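Local coordinates for uncharacterized protein (Bacteroides ovatus, PDB 4IRT), which is of unknown function but, as a putative neuraminidase with a BNR repeat-like domain of the beta-propeller clan, may act on sialylated glycans, at residues Leu170-Asn175 and Glu230-Leu235; Arg177-Gln182 and Trp195-Thr200; Thr205-Cys210 and Leu244-Glu249. All coordinates share one frame; numbering follows the deposited sequence. Where two conformers were deposited one is given.

Interaction 1 (Leu170-Asn175 and Glu230-Leu235). With EDO (1,2-ethanediol), chain K.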
loop_
_atom_site.group_PDB
_atom_site.type_symbol
_atom_site.label_atom_id
_atom_site.label_comp_id
_atom_site.label_asym_id
_atom_site.label_seq_id
_atom_site.Cartn_x
_atom_site.Cartn_y
_atom_site.Cartn_z
ATOM N N LEU A 170 -3.772 -18.834 -2.064
ATOM C CA LEU A 170 -3.879 -18.460 -0.677
ATOM C C LEU A 170 -5.302 -18.044 -0.341
ATOM O O LEU A 170 -5.850 -18.500 0.656
ATOM C CB LEU A 170 -2.906 -17.315 -0.394
ATOM C CG LEU A 170 -2.838 -16.801 1.033
ATOM C CD1 LEU A 170 -2.637 -17.935 2.038
ATOM C CD2 LEU A 170 -1.694 -15.801 1.133
ATOM N N ILE A 171 -5.891 -17.190 -1.193
ATOM C CA ILE A 171 -7.276 -16.752 -1.051
ATOM C C ILE A 171 -8.031 -17.290 -2.259
ATOM O O ILE A 171 -7.622 -17.082 -3.402
ATOM C CB ILE A 171 -7.403 -15.227 -0.981
ATOM C CG1 ILE A 171 -6.599 -14.635 0.174
ATOM C CG2 ILE A 171 -8.844 -14.805 -0.800
ATOM C CD1 ILE A 171 -6.534 -13.117 0.128
ATOM N N ASP A 172 -9.108 -18.031 -1.991
ATOM C CA ASP A 172 -9.856 -18.729 -3.016
ATOM C C ASP A 172 -11.201 -18.044 -3.209
ATOM O O ASP A 172 -12.043 -18.071 -2.319
ATOM C CB ASP A 172 -10.057 -20.198 -2.588
ATOM C CG ASP A 172 -10.614 -21.080 -3.691
ATOM O OD1 ASP A 172 -10.887 -20.603 -4.826
ATOM O OD2 ASP A 172 -10.774 -22.292 -3.405
ATOM N N GLY A 173 -11.373 -17.447 -4.382
ATOM C CA GLY A 173 -12.637 -16.846 -4.800
ATOM C C GLY A 173 -13.628 -17.847 -5.351
ATOM O O GLY A 173 -14.736 -17.467 -5.710
ATOM N N GLU A 174 -13.220 -19.116 -5.441
ATOM C CA GLU A 174 -14.096 -20.231 -5.787
ATOM C C GLU A 174 -14.860 -20.031 -7.095
ATOM O O GLU A 174 -16.022 -20.459 -7.216
ATOM C CB GLU A 174 -15.099 -20.530 -4.658
ATOM C CG GLU A 174 -14.472 -20.864 -3.318
ATOM C CD GLU A 174 -15.514 -21.106 -2.258
ATOM O OE1 GLU A 174 -16.090 -22.208 -2.243
ATOM O OE2 GLU A 174 -15.769 -20.198 -1.460
ATOM N N ASN A 175 -14.197 -19.411 -8.057
ATOM C CA ASN A 175 -14.805 -19.060 -9.355
ATOM C C ASN A 175 -16.083 -18.242 -9.262
ATOM O O ASN A 175 -16.884 -18.268 -10.173
ATOM C CB ASN A 175 -15.045 -20.323 -10.187
ATOM C CG ASN A 175 -13.765 -21.131 -10.384
ATOM O OD1 ASN A 175 -12.750 -20.604 -10.845
ATOM N ND2 ASN A 175 -13.797 -22.399 -10.013
ATOM N N GLU A 230 -6.711 -24.223 7.225
ATOM C CA GLU A 230 -6.599 -25.171 6.130
ATOM C C GLU A 230 -6.696 -24.329 4.869
ATOM O O GLU A 230 -7.681 -23.598 4.684
ATOM C CB GLU A 230 -7.710 -26.205 6.209
ATOM C CG GLU A 230 -7.655 -26.947 7.542
ATOM C CD GLU A 230 -8.338 -28.306 7.523
ATOM O OE1 GLU A 230 -8.155 -29.069 6.543
ATOM O OE2 GLU A 230 -9.043 -28.613 8.509
ATOM N N LEU A 231 -5.666 -24.386 4.027
ATOM C CA LEU A 231 -5.624 -23.557 2.826
ATOM C C LEU A 231 -6.359 -24.229 1.664
ATOM O O LEU A 231 -6.432 -25.456 1.587
ATOM C CB LEU A 231 -4.166 -23.232 2.419
ATOM C CG LEU A 231 -3.336 -22.571 3.524
ATOM C CD1 LEU A 231 -1.874 -22.522 3.131
ATOM C CD2 LEU A 231 -3.865 -21.161 3.832
ATOM N N PRO A 232 -6.881 -23.436 0.729
ATOM C CA PRO A 232 -6.843 -21.990 0.683
ATOM C C PRO A 232 -7.952 -21.377 1.540
ATOM O O PRO A 232 -8.867 -22.090 2.017
ATOM C CB PRO A 232 -7.080 -21.691 -0.801
ATOM C CG PRO A 232 -7.906 -22.825 -1.289
ATOM C CD PRO A 232 -7.408 -24.015 -0.528
ATOM N N ILE A 233 -7.884 -20.064 1.725
ATOM C CA ILE A 233 -8.867 -19.400 2.567
ATOM C C ILE A 233 -10.014 -18.945 1.700
ATOM O O ILE A 233 -9.809 -18.174 0.756
ATOM C CB ILE A 233 -8.272 -18.201 3.330
ATOM C CG1 ILE A 233 -6.978 -18.623 4.055
ATOM C CG2 ILE A 233 -9.300 -17.671 4.325
ATOM C CD1 ILE A 233 -6.221 -17.467 4.713
ATOM N N LYS A 234 -11.219 -19.393 2.057
ATOM C CA LYS A 234 -12.454 -19.125 1.334
ATOM C C LYS A 234 -13.414 -18.293 2.190
ATOM O O LYS A 234 -13.186 -18.085 3.384
ATOM C CB LYS A 234 -13.198 -20.440 1.064
ATOM C CG LYS A 234 -12.437 -21.536 0.348
ATOM C CD LYS A 234 -13.311 -22.789 0.192
ATOM C CE LYS A 234 -13.527 -23.528 1.514
ATOM N NZ LYS A 234 -14.917 -24.058 1.693
ATOM N N LEU A 235 -14.516 -17.873 1.575
ATOM C CA LEU A 235 -15.615 -17.222 2.285
ATOM C C LEU A 235 -15.953 -17.930 3.590
ATOM O O LEU A 235 -16.105 -17.299 4.650
ATOM C CB LEU A 235 -16.865 -17.195 1.393
ATOM C CG LEU A 235 -17.980 -16.326 1.963
ATOM C CD1 LEU A 235 -17.854 -14.893 1.470
ATOM C CD2 LEU A 235 -19.339 -16.884 1.589
HETATM C C1 EDO K . -9.278 -14.222 -4.704
HETATM O O1 EDO K . -9.537 -14.527 -6.073
HETATM C C2 EDO K . -7.821 -13.765 -4.531
HETATM O O2 EDO K . -6.890 -14.827 -4.771
HETATM O O HOH W 1 -14.655 -17.882 -1.412
#
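A single beta bridge pairs Ile171 with Ile233 and ties two loops of the propeller together. Ile233 N donates to Leu170 O at 2.8 Å, and Asp172 N donates to Ile233 O at 2.8 Å; both N-H...O angles are 174°, nearly straight, although the second donor stands above the carbonyl plane.

Side chains add to the bridge. Pro232, entered through a cis peptide bond, lies alongside Asp172, its CG 3.6 Å from Asp172 CB. The Asp172 carboxylate turns back into an Asx turn, where OD1 takes the N-H of Glu174 at 2.8 Å from above the carboxylate plane. Glu174 crosses Lys234 at about a right angle, its CD 3.7 Å from Lys234 CD. Here the carboxylate lies against the lysine's methylene carbons without a salt bridge: Glu174 OE1 and Lys234 NZ stay 4.5 Å apart, and NZ bonds Ser236. One water donates to Asp172 O and Glu174 OE2 and accepts from Leu235 N, bridging both loops. A 1,2-ethanediol, probably from the crystallisation liquor, donates from O2 to Ile171 O at 2.7 Å.

Inward, Leu170 and Ile171 pack on strands 151-157 and 191-198, while Ile233 reaches Ala212 of strand 206-214, seating the paired loops between two consecutive propeller blades.

Interaction 2 (Arg177-Gln182 and Trp195-Thr200)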
loop_
_atom_site.group_PDB
_atom_site.type_symbol
_atom_site.label_atom_id
_atom_site.label_comp_id
_atom_site.label_asym_id
_atom_site.label_seq_id
_atom_site.Cartn_x
_atom_site.Cartn_y
_atom_site.Cartn_z
ATOM N N ARG A 177 -16.096 -15.033 -6.815
ATOM C CA ARG A 177 -15.830 -13.720 -6.245
ATOM C C ARG A 177 -14.347 -13.383 -6.334
ATOM O O ARG A 177 -13.509 -14.261 -6.516
ATOM C CB ARG A 177 -16.304 -13.654 -4.780
ATOM C CG ARG A 177 -15.578 -14.611 -3.813
ATOM C CD ARG A 177 -16.177 -14.577 -2.417
ATOM N NE ARG A 177 -17.609 -14.886 -2.398
ATOM C CZ ARG A 177 -18.132 -16.110 -2.413
ATOM N NH1 ARG A 177 -17.353 -17.190 -2.379
ATOM N NH2 ARG A 177 -19.454 -16.264 -2.445
ATOM N N ASN A 178 -14.052 -12.099 -6.243
ATOM C CA ASN A 178 -12.708 -11.609 -6.163
ATOM C C ASN A 178 -12.413 -11.177 -4.722
ATOM O O ASN A 178 -13.325 -11.006 -3.897
ATOM C CB ASN A 178 -12.504 -10.416 -7.118
ATOM C CG ASN A 178 -12.511 -10.811 -8.588
ATOM O OD1 ASN A 178 -13.392 -10.430 -9.347
ATOM N ND2 ASN A 178 -11.539 -11.570 -8.980
ATOM N N ALA A 179 -11.131 -10.959 -4.457
ATOM C CA ALA A 179 -10.658 -10.292 -3.238
ATOM C C ALA A 179 -9.759 -9.119 -3.601
ATOM O O ALA A 179 -9.154 -9.122 -4.683
ATOM C CB ALA A 179 -9.898 -11.275 -2.385
ATOM N N TYR A 180 -9.682 -8.129 -2.693
ATOM C CA TYR A 180 -8.709 -7.051 -2.730
ATOM C C TYR A 180 -8.064 -6.990 -1.380
ATOM O O TYR A 180 -8.758 -6.869 -0.364
ATOM C CB TYR A 180 -9.355 -5.712 -3.057
ATOM C CG TYR A 180 -9.894 -5.705 -4.447
ATOM C CD1 TYR A 180 -9.083 -5.341 -5.522
ATOM C CD2 TYR A 180 -11.194 -6.078 -4.693
ATOM C CE1 TYR A 180 -9.578 -5.358 -6.827
ATOM C CE2 TYR A 180 -11.700 -6.098 -5.984
ATOM C CZ TYR A 180 -10.883 -5.745 -7.044
ATOM O OH TYR A 180 -11.409 -5.792 -8.313
ATOM N N TRP A 181 -6.738 -7.081 -1.386
ATOM C CA TRP A 181 -5.962 -7.299 -0.177
ATOM C C TRP A 181 -4.947 -6.205 0.091
ATOM O O TRP A 181 -4.653 -5.401 -0.766
ATOM C CB TRP A 181 -5.235 -8.655 -0.259
ATOM C CG TRP A 181 -4.372 -8.799 -1.501
ATOM C CD1 TRP A 181 -3.124 -8.342 -1.698
ATOM C CD2 TRP A 181 -4.767 -9.456 -2.726
ATOM N NE1 TRP A 181 -2.693 -8.651 -2.994
ATOM C CE2 TRP A 181 -3.694 -9.353 -3.627
ATOM C CE3 TRP A 181 -5.936 -10.101 -3.131
ATOM C CZ2 TRP A 181 -3.762 -9.858 -4.919
ATOM C CZ3 TRP A 181 -6.000 -10.618 -4.388
ATOM C CH2 TRP A 181 -4.920 -10.485 -5.288
ATOM N N GLN A 182 -4.412 -6.225 1.304
ATOM C CA GLN A 182 -3.241 -5.453 1.734
ATOM C C GLN A 182 -2.485 -6.234 2.799
ATOM O O GLN A 182 -3.063 -7.097 3.481
ATOM C CB GLN A 182 -3.641 -4.046 2.263
ATOM C CG GLN A 182 -4.736 -4.045 3.346
ATOM C CD GLN A 182 -6.149 -4.031 2.805
ATOM O OE1 GLN A 182 -6.416 -3.539 1.699
ATOM N NE2 GLN A 182 -7.085 -4.594 3.587
ATOM N N TRP A 195 -8.201 -8.382 3.729
ATOM C CA TRP A 195 -8.864 -8.224 2.443
ATOM C C TRP A 195 -10.346 -8.018 2.590
ATOM O O TRP A 195 -10.897 -8.296 3.639
ATOM C CB TRP A 195 -8.592 -9.425 1.528
ATOM C CG TRP A 195 -9.201 -10.723 1.900
ATOM C CD1 TRP A 195 -10.377 -11.263 1.379
ATOM C CD2 TRP A 195 -8.666 -11.721 2.786
ATOM N NE1 TRP A 195 -10.594 -12.508 1.911
ATOM C CE2 TRP A 195 -9.567 -12.820 2.770
ATOM C CE3 TRP A 195 -7.547 -11.778 3.630
ATOM C CZ2 TRP A 195 -9.388 -13.946 3.577
ATOM C CZ3 TRP A 195 -7.347 -12.937 4.430
ATOM C CH2 TRP A 195 -8.260 -13.994 4.386
ATOM N N VAL A 196 -10.959 -7.538 1.518
ATOM C CA VAL A 196 -12.412 -7.482 1.374
ATOM C C VAL A 196 -12.764 -8.397 0.214
ATOM O O VAL A 196 -11.936 -8.650 -0.690
ATOM C CB VAL A 196 -12.934 -6.046 1.078
ATOM C CG1 VAL A 196 -12.393 -5.065 2.136
ATOM C CG2 VAL A 196 -12.578 -5.605 -0.333
ATOM N N TRP A 197 -13.966 -8.935 0.264
ATOM C CA TRP A 197 -14.478 -9.659 -0.849
ATOM C C TRP A 197 -15.135 -8.703 -1.799
ATOM O O TRP A 197 -15.691 -7.683 -1.385
ATOM C CB TRP A 197 -15.518 -10.660 -0.394
ATOM C CG TRP A 197 -14.987 -11.736 0.508
ATOM C CD1 TRP A 197 -15.352 -11.959 1.801
ATOM C CD2 TRP A 197 -14.047 -12.777 0.173
ATOM N NE1 TRP A 197 -14.693 -13.068 2.298
ATOM C CE2 TRP A 197 -13.895 -13.587 1.315
ATOM C CE3 TRP A 197 -13.342 -13.113 -0.989
ATOM C CZ2 TRP A 197 -13.056 -14.733 1.330
ATOM C CZ3 TRP A 197 -12.525 -14.237 -0.969
ATOM C CH2 TRP A 197 -12.384 -15.026 0.185
ATOM N N ARG A 198 -15.084 -9.020 -3.089
ATOM C CA ARG A 198 -15.985 -8.356 -4.024
ATOM C C ARG A 198 -16.776 -9.425 -4.745
ATOM O O ARG A 198 -16.212 -10.240 -5.467
ATOM C CB ARG A 198 -15.302 -7.483 -5.054
ATOM C CG ARG A 198 -16.378 -6.667 -5.767
ATOM C CD ARG A 198 -15.896 -5.803 -6.885
ATOM N NE ARG A 198 -15.208 -4.619 -6.399
ATOM C CZ ARG A 198 -14.735 -3.688 -7.202
ATOM N NH1 ARG A 198 -14.949 -3.781 -8.510
ATOM N NH2 ARG A 198 -14.069 -2.652 -6.714
ATOM N N GLU A 199 -18.082 -9.369 -4.596
ATOM C CA GLU A 199 -18.936 -10.444 -5.003
ATOM C C GLU A 199 -19.079 -10.554 -6.530
ATOM O O GLU A 199 -19.035 -11.656 -7.054
ATOM C CB GLU A 199 -20.279 -10.314 -4.297
ATOM C CG GLU A 199 -20.999 -11.612 -4.082
ATOM C CD GLU A 199 -20.180 -12.712 -3.396
ATOM O OE1 GLU A 199 -19.271 -12.477 -2.586
ATOM O OE2 GLU A 199 -20.509 -13.867 -3.634
ATOM N N THR A 200 -19.164 -9.414 -7.239
ATOM C CA THR A 200 -19.253 -9.423 -8.694
ATOM C C THR A 200 -18.586 -8.172 -9.285
ATOM O O THR A 200 -17.772 -7.536 -8.634
ATOM C CB THR A 200 -20.735 -9.646 -9.147
ATOM O OG1 THR A 200 -20.832 -9.851 -10.574
ATOM C CG2 THR A 200 -21.634 -8.470 -8.728
HETATM O O HOH W 2 -16.059 -10.198 -8.251
#
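The Trp197 indole is met on both faces: Arg177 CD sits 3.4 Å above one, Trp195 NE1 3.3 Å above the other, each offset toward the rim, and Asn178 O meets the edge in plane. These groups belong to an antiparallel beta hairpin, strands 178-185 and 191-198, whose local axes run 162° apart.

Ala179 and Trp181 share the tryptophan side of the hairpin, with Ala179 CB 3.8 Å from Trp195 CD1. On the reverse side, Tyr180 CE2 lies 3.7 Å above one face of the Arg198 guanidinium, the two planes 42° apart; Arg198 NE is itself bonded to Asn206.

Arg177 lies just ahead of the strand, at its N-terminal edge. With its CG placed between the backbone N and the carbonyl carbon (chi1 63°), the chain passes over Trp197 before bending toward Glu199. There Arg177 NE bonds Glu199 OE1 in the guanidinium plane and Arg177 NH2 bonds Glu199 OE2 on its syn lone pair, both at 2.9 Å, a side-on, two-nitrogen salt bridge in which the NH2 bond is the more bent. Replacing Arg177 with alanine would probably uncover that face of Trp197 and leave the Glu199 carboxylate, which also bonds His207, freer to turn.

Asn178-Arg198 and Tyr180-Val196 are the hydrogen-bonded pairs. Beside the first, a water donates both to Asn178 OD1, at 2.9 Å, and to Arg198 O, at 2.8 Å.

Interaction 3 (Thr205-Cys210 and Leu244-Glu249)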
loop_
_atom_site.group_PDB
_atom_site.type_symbol
_atom_site.label_atom_id
_atom_site.label_comp_id
_atom_site.label_asym_id
_atom_site.label_seq_id
_atom_site.Cartn_x
_atom_site.Cartn_y
_atom_site.Cartn_z
ATOM N N THR A 205 -20.579 -4.166 -4.486
ATOM C CA THR A 205 -20.668 -5.540 -4.040
ATOM C C THR A 205 -19.435 -5.971 -3.217
ATOM O O THR A 205 -19.287 -7.152 -2.902
ATOM C CB THR A 205 -20.958 -6.540 -5.201
ATOM O OG1 THR A 205 -19.798 -6.736 -6.027
ATOM C CG2 THR A 205 -22.127 -6.064 -6.053
ATOM N N ASN A 206 -18.561 -5.022 -2.865
ATOM C CA ASN A 206 -17.545 -5.264 -1.838
ATOM C C ASN A 206 -18.262 -5.582 -0.513
ATOM O O ASN A 206 -19.318 -5.003 -0.206
ATOM C CB ASN A 206 -16.693 -4.012 -1.567
ATOM C CG ASN A 206 -15.734 -3.657 -2.680
ATOM O OD1 ASN A 206 -15.378 -4.478 -3.562
ATOM N ND2 ASN A 206 -15.275 -2.395 -2.631
ATOM N N HIS A 207 -17.701 -6.515 0.235
ATOM C CA HIS A 207 -18.201 -6.798 1.562
ATOM C C HIS A 207 -17.152 -7.462 2.433
ATOM O O HIS A 207 -16.303 -8.211 1.931
ATOM C CB HIS A 207 -19.465 -7.662 1.485
ATOM C CG HIS A 207 -19.276 -8.985 0.802
ATOM N ND1 HIS A 207 -19.009 -10.148 1.496
ATOM C CD2 HIS A 207 -19.361 -9.338 -0.500
ATOM C CE1 HIS A 207 -18.925 -11.158 0.645
ATOM N NE2 HIS A 207 -19.133 -10.692 -0.576
ATOM N N ASP A 208 -17.245 -7.171 3.736
ATOM C CA ASP A 208 -16.439 -7.781 4.803
ATOM C C ASP A 208 -14.958 -7.391 4.795
ATOM O O ASP A 208 -14.419 -6.950 3.780
ATOM C CB ASP A 208 -16.573 -9.325 4.765
ATOM C CG ASP A 208 -18.001 -9.785 4.992
ATOM O OD1 ASP A 208 -18.656 -9.317 5.959
ATOM O OD2 ASP A 208 -18.486 -10.620 4.193
ATOM N N ILE A 209 -14.344 -7.517 5.970
ATOM C CA ILE A 209 -12.905 -7.414 6.158
ATOM C C ILE A 209 -12.414 -8.677 6.845
ATOM O O ILE A 209 -12.834 -8.989 7.980
ATOM C CB ILE A 209 -12.502 -6.170 6.994
ATOM C CG1 ILE A 209 -13.122 -4.898 6.374
ATOM C CG2 ILE A 209 -10.977 -6.064 7.071
ATOM C CD1 ILE A 209 -12.735 -3.584 7.036
ATOM N N CYS A 210 -11.502 -9.374 6.180
ATOM C CA CYS A 210 -10.991 -10.663 6.651
ATOM C C CYS A 210 -9.483 -10.559 6.951
ATOM O O CYS A 210 -8.824 -9.634 6.523
ATOM C CB CYS A 210 -11.236 -11.754 5.599
ATOM S SG CYS A 210 -12.994 -12.069 5.230
ATOM N N LEU A 244 -19.268 -6.636 7.297
ATOM C CA LEU A 244 -19.854 -5.458 6.687
ATOM C C LEU A 244 -20.552 -5.859 5.418
ATOM O O LEU A 244 -19.974 -6.587 4.603
ATOM C CB LEU A 244 -18.744 -4.442 6.341
ATOM C CG LEU A 244 -18.086 -3.784 7.547
ATOM C CD1 LEU A 244 -16.786 -3.108 7.136
ATOM C CD2 LEU A 244 -19.040 -2.797 8.209
ATOM N N PRO A 245 -21.766 -5.347 5.205
ATOM C CA PRO A 245 -22.547 -5.787 4.064
ATOM C C PRO A 245 -22.112 -5.159 2.728
ATOM O O PRO A 245 -21.325 -4.211 2.685
ATOM C CB PRO A 245 -23.953 -5.297 4.438
ATOM C CG PRO A 245 -23.665 -3.989 5.145
ATOM C CD PRO A 245 -22.488 -4.334 6.010
ATOM N N GLN A 246 -22.709 -5.644 1.645
ATOM C CA GLN A 246 -22.632 -4.931 0.390
ATOM C C GLN A 246 -23.413 -3.620 0.572
ATOM O O GLN A 246 -24.208 -3.504 1.505
ATOM C CB GLN A 246 -23.234 -5.780 -0.721
ATOM C CG GLN A 246 -22.494 -7.108 -0.903
ATOM C CD GLN A 246 -23.001 -7.900 -2.093
ATOM O OE1 GLN A 246 -23.379 -7.339 -3.128
ATOM N NE2 GLN A 246 -23.001 -9.227 -1.952
ATOM N N ASN A 247 -23.141 -2.643 -0.289
ATOM C CA ASN A 247 -23.834 -1.352 -0.301
ATOM C C ASN A 247 -23.669 -0.518 0.976
ATOM O O ASN A 247 -24.576 0.180 1.387
ATOM C CB ASN A 247 -25.307 -1.549 -0.653
ATOM C CG ASN A 247 -25.479 -2.121 -2.034
ATOM O OD1 ASN A 247 -25.213 -1.443 -3.018
ATOM N ND2 ASN A 247 -25.894 -3.385 -2.117
ATOM N N CYS A 248 -22.489 -0.579 1.592
ATOM C CA CYS A 248 -22.188 0.343 2.672
ATOM C C CYS A 248 -20.989 1.221 2.374
ATOM O O CYS A 248 -20.371 1.789 3.307
ATOM C CB CYS A 248 -22.064 -0.375 4.034
ATOM S SG CYS A 248 -20.570 -1.338 4.253
ATOM N N GLU A 249 -20.671 1.347 1.088
ATOM C CA GLU A 249 -19.567 2.187 0.595
ATOM C C GLU A 249 -18.200 1.705 1.118
ATOM O O GLU A 249 -17.270 2.490 1.298
ATOM C CB GLU A 249 -19.784 3.645 1.000
ATOM C CG GLU A 249 -21.115 4.242 0.650
ATOM C CD GLU A 249 -21.458 4.223 -0.833
ATOM O OE1 GLU A 249 -20.596 3.944 -1.708
ATOM O OE2 GLU A 249 -22.637 4.544 -1.121
HETATM O O HOH W 3 -20.054 -2.106 0.710
#
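Asp208 and Leu244 hold each other through two hydrogen bonds. Asp208 N donates to Leu244 O at 2.9 Å, a bent bond with an N-H...O angle of 133°, and Leu244 N donates to Asp208 OD1 at 3.1 Å, reaching the carboxylate on its anti side. Backbone and side chain of one residue thus grip both the N-H and the C=O of its partner.

Around this pair the contact is mostly carbon and weak C-H...O. His207 CB rests 3.3 Å from Leu244 O. Gln246, extended beyond CG, runs alongside His207 with amide and imidazole planes only 19° apart, and its OE1 ends 3.3 Å from Thr205 CB. Gln246 CA makes a CA-H...O contact of 3.4 Å with Asn206 O, not far from straight at the hydrogen. Ile209 and Leu244 lie side by side with their CD1 atoms 4.1 Å apart.

The next layer fixes the polar groups. Asp208 CG is anti to the carbonyl carbon (chi1 -62°), a setting in which OD1 serves Leu244 while OD2 receives His207 ND1 at 2.8 Å; the acceptor is in the ring plane, though the donor approaches from above the carboxylate. His207 NE2 is bonded to Glu199, so both ring nitrogens are held and the imidazole's rotation is set. Trp197 meets that ring at an acute angle. Leu244 and Ile209 also pack on Trp270 of strand 264-271, in the following sheet.

Residues 244-247 run roughly antiparallel to 205-209 but form no regular strand beside them. Segment 244-249 continues the antiparallel course of strand 239-242, the blade's last, and leads toward strand 255-258, an arrangement that fits the blade-to-blade connection of a beta-propeller.

Overall arrangement
All three contacts are built round one four-stranded antiparallel sheet, ordered 178-185, 191-198, 206-214, 239-242, consistent with one propeller blade. Interaction 2 joins its first two strands; interaction 3 attaches the exit loop to the third; interaction 1 pairs the loop entering the blade with the one between its last two strands. Along the chain, interaction 2 is nested within interaction 1 and precedes interaction 3, whereas interactions 1 and 3 cross. The centre of interaction 2 lies about 9 Å from that of interaction 3 and about 11 Å from that of interaction 1; the outer two centres are about 18 Å apart. Trp197 touches Ile171 and Leu235, and Trp195 O bonds Cys210 N between neighbouring strands, so the three contacts adjoin one another within the blade.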